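Pyocin-S2 (Pseudomonas aeruginosa, PDB 5ODW) causes breakdown of chromosomal DNA and complete inhibition of lipid synthesis in sensitive cells, this chain being the N-terminal part of the nuclease bacteriocin. Local coordinates at residues 56-59 and 60-64; 176-179 and 180-184. All blocks are in the same frame, centred on the assembly; numbering follows the deposited sequence.

How the contacts relate
From the N terminus, the chain forms the small antiparallel pair of strands 12-14 and 24-26 before entering helix 47-70, where contact 1 joins residues 56-59 to 60-64. Helices 72-86, 96-121 and 133-148 follow, and then the long helix 153-204, which carries contact 2 between 176-179 and 180-184. Each contact spans neighbouring turns of one helix and closes no loop; the two come in series, neither nested nor crossed. The centres of contact 1 and contact 2 lie about 29 Å apart, on opposite sides of the chain's centre. Contact 1 packs on an earlier part of helix 153-204 and on strand 12-14; contact 2 lies within that helix and faces helices 72-86 and 96-121.

Contact 1: residues 56-59 and 60-64; sequences KLRS and TLDKS
Arg58 and Asp62, one turn apart on helix 47-70, form an i to i+4 salt bridge along the helix. The arginine chain leaves CB with CG anti to the backbone N (chi1 -178°), which starts it beside its own carbonyl carbon, and then bends at chi2 (77°). Arg58 CG passes 3.4 Å from Asp62 OD2, and Arg58 CD lies 3.7 Å from Asp62 OD1. Arg58 NE makes the principal bond, 3.0 Å to Asp62 OD1, with the acceptor near the guanidinium plane and using its syn lone pair; a weaker bond runs from the same N-H to OD2. The carboxylate thus meets the guanidinium at its edge, the two planes standing almost perpendicular at 89°. Beyond CZ, the terminal nitrogens turn to other partners: NH1 bonds Tyr54 OH and Pro134 O of helix 133-148, and NH2 bonds Tyr167 OH of helix 153-204 weakly. Tyr167 OH also bonds Asp62 OD1, so one hydroxyl meets both members of the ion pair, and the polar cluster links helix 47-70 to both of those helices.

In the backbone of the same turn, Asp62 N donates to Arg58 O at 2.9 Å, the regular helical bond. On another side of the helix, Thr60 OG1 reaches back to Leu57 O at 2.7 Å, coming from above the carbonyl plane; Leu61 N gives that oxygen only a weak bond. Further on, Lys63 N donates to Ser59 O at 2.8 Å.

Leu57 packs on Leu156 and Met160 of helix 153-204, and Leu61 on Leu163. Bonds from NE and NH1, with a weaker one from NH2, would restrict rotation of the Arg58 guanidinium, while the nearby positive charge probably stabilises ionised Asp62.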
loop_
_atom_site.group_PDB
_atom_site.type_symbol
_atom_site.label_atom_id
_atom_site.label_comp_id
_atom_site.label_asym_id
_atom_site.label_seq_id
_atom_site.Cartn_x
_atom_site.Cartn_y
_atom_site.Cartn_z
ATOM N N LYS C 56 -17.205 0.126 -29.473
ATOM C CA LYS C 56 -18.045 1.145 -30.139
ATOM C C LYS C 56 -17.356 1.720 -31.379
ATOM O O LYS C 56 -17.939 1.729 -32.472
ATOM C CB LYS C 56 -18.427 2.291 -29.185
ATOM C CG LYS C 56 -19.559 1.936 -28.228
ATOM C CD LYS C 56 -20.158 3.171 -27.576
ATOM C CE LYS C 56 -20.631 2.871 -26.174
ATOM N NZ LYS C 56 -20.945 4.111 -25.412
ATOM N N LEU C 57 -16.106 2.185 -31.211
ATOM C CA LEU C 57 -15.348 2.793 -32.309
ATOM C C LEU C 57 -14.860 1.795 -33.357
ATOM O O LEU C 57 -14.899 2.111 -34.551
ATOM C CB LEU C 57 -14.187 3.628 -31.771
ATOM C CG LEU C 57 -14.558 5.006 -31.251
ATOM C CD1 LEU C 57 -13.607 5.437 -30.174
ATOM C CD2 LEU C 57 -14.604 6.027 -32.369
ATOM N N ARG C 58 -14.395 0.607 -32.915
ATOM C CA ARG C 58 -13.892 -0.454 -33.792
ATOM C C ARG C 58 -14.941 -0.880 -34.799
ATOM O O ARG C 58 -14.591 -0.975 -35.969
ATOM C CB ARG C 58 -13.317 -1.652 -33.000
ATOM C CG ARG C 58 -12.729 -2.803 -33.843
ATOM C CD ARG C 58 -11.351 -2.536 -34.443
ATOM N NE ARG C 58 -11.016 -3.515 -35.480
ATOM C CZ ARG C 58 -10.019 -4.393 -35.413
ATOM N NH1 ARG C 58 -9.230 -4.436 -34.346
ATOM N NH2 ARG C 58 -9.799 -5.232 -36.417
ATOM N N SER C 59 -16.215 -1.077 -34.396
ATOM C CA SER C 59 -17.287 -1.451 -35.344
ATOM C C SER C 59 -17.535 -0.390 -36.463
ATOM O O SER C 59 -17.533 -0.751 -37.646
ATOM C CB SER C 59 -18.576 -1.797 -34.609
ATOM O OG SER C 59 -18.818 -0.869 -33.566
ATOM N N THR C 60 -17.648 0.913 -36.084
ATOM C CA THR C 60 -17.845 2.059 -36.991
ATOM C C THR C 60 -16.704 2.290 -37.974
ATOM O O THR C 60 -16.917 2.923 -39.009
ATOM C CB THR C 60 -18.119 3.338 -36.216
ATOM O OG1 THR C 60 -17.262 3.357 -35.085
ATOM C CG2 THR C 60 -19.567 3.451 -35.768
ATOM N N LEU C 61 -15.504 1.798 -37.642
ATOM C CA LEU C 61 -14.290 1.886 -38.443
ATOM C C LEU C 61 -14.185 0.653 -39.367
ATOM O O LEU C 61 -13.767 0.782 -40.525
ATOM C CB LEU C 61 -13.113 1.938 -37.470
ATOM C CG LEU C 61 -11.758 2.364 -38.004
ATOM C CD1 LEU C 61 -11.630 3.884 -38.027
ATOM C CD2 LEU C 61 -10.657 1.821 -37.115
ATOM N N ASP C 62 -14.590 -0.537 -38.857
ATOM C CA ASP C 62 -14.599 -1.812 -39.598
ATOM C C ASP C 62 -15.700 -1.860 -40.657
ATOM O O ASP C 62 -15.477 -2.397 -41.744
ATOM C CB ASP C 62 -14.775 -3.014 -38.645
ATOM C CG ASP C 62 -13.609 -3.305 -37.733
ATOM O OD1 ASP C 62 -12.549 -2.670 -37.905
ATOM O OD2 ASP C 62 -13.769 -4.139 -36.822
ATOM N N LYS C 63 -16.901 -1.351 -40.303
ATOM C CA LYS C 63 -18.084 -1.297 -41.169
ATOM C C LYS C 63 -17.986 -0.152 -42.179
ATOM O O LYS C 63 -18.734 -0.127 -43.158
ATOM C CB LYS C 63 -19.385 -1.272 -40.346
ATOM C CG LYS C 63 -19.513 -2.528 -39.466
ATOM C CD LYS C 63 -20.567 -2.424 -38.366
ATOM C CE LYS C 63 -21.837 -3.157 -38.725
ATOM N NZ LYS C 63 -21.600 -4.602 -39.016
ATOM N N SER C 64 -17.018 0.758 -41.970
ATOM C CA SER C 64 -16.716 1.832 -42.899
ATOM C C SER C 64 -15.710 1.332 -43.923
ATOM O O SER C 64 -15.765 1.739 -45.080
ATOM C CB SER C 64 -16.185 3.057 -42.175
ATOM O OG SER C 64 -17.256 3.757 -41.563
#

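Contact 2: residues 176-179 and 180-184; sequences IAIL and KQTSQ
Thr182 turns its hydroxyl back to the carbonyl of Ile178, one turn earlier in helix 153-204. Its OG1 stands anti to its own carbonyl carbon (chi1 -63°), beside the backbone N, and Thr182 OG1 donates to Ile178 O at 3.0 Å. Thr182 N bonds the same oxygen, also at 3.0 Å, but from the opposite face of the carbonyl plane. Two donors from a single residue therefore grip one acceptor, a common way for a threonine within a helix to satisfy its hydroxyl.

Ile176 and Lys180 run side by side and point the same way. Ile176 CG2 lies 4.0 Å from Lys180 CD and equally far from Lys180 NZ. In the lysine, chi1 (-129°) and chi2 (104°) both depart from staggered values, a conformation to be read with caution at this resolution; beyond them the chain is extended, and CD and the ammonium nitrogen both lie beside that methyl in a loose van der Waals contact. Regular helical bonds hold the backbone of these turns, among them Ser183 N to Leu179 O at 2.8 Å.

Ser183 OG bonds Asp107 of helix 96-121, and Leu179 packs on Val106 and Met110 of that helix as well as on Val80. Ile178 meets Thr76, and Thr182 meets Leu77, placing this turn against both helix 96-121 and helix 72-86.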
loop_
_atom_site.group_PDB
_atom_site.type_symbol
_atom_site.label_atom_id
_atom_site.label_comp_id
_atom_site.label_asym_id
_atom_site.label_seq_id
_atom_site.Cartn_x
_atom_site.Cartn_y
_atom_site.Cartn_z
ATOM N N ILE C 176 -5.103 1.112 -56.782
ATOM C CA ILE C 176 -4.007 1.143 -57.762
ATOM C C ILE C 176 -4.215 0.009 -58.788
ATOM O O ILE C 176 -4.043 0.242 -59.984
ATOM C CB ILE C 176 -2.596 1.145 -57.090
ATOM C CG1 ILE C 176 -2.406 2.417 -56.230
ATOM C CG2 ILE C 176 -1.485 1.063 -58.159
ATOM C CD1 ILE C 176 -1.391 2.350 -55.196
ATOM N N ALA C 177 -4.652 -1.182 -58.318
ATOM C CA ALA C 177 -4.963 -2.341 -59.157
ATOM C C ALA C 177 -6.086 -1.995 -60.141
ATOM O O ALA C 177 -5.982 -2.328 -61.330
ATOM C CB ALA C 177 -5.372 -3.520 -58.288
ATOM N N ILE C 178 -7.134 -1.290 -59.648
ATOM C CA ILE C 178 -8.287 -0.833 -60.442
ATOM C C ILE C 178 -7.831 0.182 -61.494
ATOM O O ILE C 178 -8.281 0.104 -62.639
ATOM C CB ILE C 178 -9.467 -0.271 -59.572
ATOM C CG1 ILE C 178 -10.013 -1.328 -58.584
ATOM C CG2 ILE C 178 -10.572 0.264 -60.471
ATOM C CD1 ILE C 178 -11.102 -0.866 -57.681
ATOM N N LEU C 179 -6.953 1.131 -61.099
ATOM C CA LEU C 179 -6.440 2.177 -61.981
ATOM C C LEU C 179 -5.448 1.644 -63.004
ATOM O O LEU C 179 -5.408 2.182 -64.101
ATOM C CB LEU C 179 -5.865 3.371 -61.202
ATOM C CG LEU C 179 -6.888 4.228 -60.450
ATOM C CD1 LEU C 179 -6.250 4.959 -59.285
ATOM C CD2 LEU C 179 -7.590 5.198 -61.382
ATOM N N LYS C 180 -4.676 0.579 -62.672
ATOM C CA LYS C 180 -3.725 -0.080 -63.585
ATOM C C LYS C 180 -4.511 -0.713 -64.745
ATOM O O LYS C 180 -4.126 -0.559 -65.904
ATOM C CB LYS C 180 -2.908 -1.158 -62.843
ATOM C CG LYS C 180 -1.404 -1.041 -63.042
ATOM C CD LYS C 180 -0.711 -0.442 -61.816
ATOM C CE LYS C 180 0.795 -0.380 -61.951
ATOM N NZ LYS C 180 1.439 0.143 -60.717
ATOM N N GLN C 181 -5.638 -1.390 -64.417
ATOM C CA GLN C 181 -6.539 -2.031 -65.377
ATOM C C GLN C 181 -7.287 -0.984 -66.197
ATOM O O GLN C 181 -7.463 -1.189 -67.401
ATOM C CB GLN C 181 -7.517 -2.989 -64.673
ATOM C CG GLN C 181 -8.392 -3.802 -65.645
ATOM C CD GLN C 181 -9.241 -4.868 -64.982
ATOM O OE1 GLN C 181 -9.136 -5.099 -63.773
ATOM N NE2 GLN C 181 -10.102 -5.552 -65.744
ATOM N N THR C 182 -7.707 0.141 -65.559
ATOM C CA THR C 182 -8.376 1.248 -66.247
ATOM C C THR C 182 -7.405 1.931 -67.224
ATOM O O THR C 182 -7.784 2.169 -68.372
ATOM C CB THR C 182 -9.063 2.197 -65.263
ATOM O OG1 THR C 182 -10.078 1.471 -64.568
ATOM C CG2 THR C 182 -9.705 3.393 -65.958
ATOM N N SER C 183 -6.142 2.159 -66.786
ATOM C CA SER C 183 -5.050 2.741 -67.573
ATOM C C SER C 183 -4.666 1.846 -68.746
ATOM O O SER C 183 -4.461 2.370 -69.839
ATOM C CB SER C 183 -3.823 2.993 -66.705
ATOM O OG SER C 183 -2.944 3.906 -67.337
ATOM N N GLN C 184 -4.591 0.509 -68.538
ATOM C CA GLN C 184 -4.268 -0.451 -69.596
ATOM C C GLN C 184 -5.305 -0.398 -70.721
ATOM O O GLN C 184 -4.948 -0.213 -71.884
ATOM C CB GLN C 184 -4.135 -1.873 -69.036
ATOM C CG GLN C 184 -2.681 -2.286 -68.775
ATOM C CD GLN C 184 -1.830 -2.557 -70.016
ATOM O OE1 GLN C 184 -0.593 -2.541 -69.953
ATOM N NE2 GLN C 184 -2.447 -2.861 -71.161
#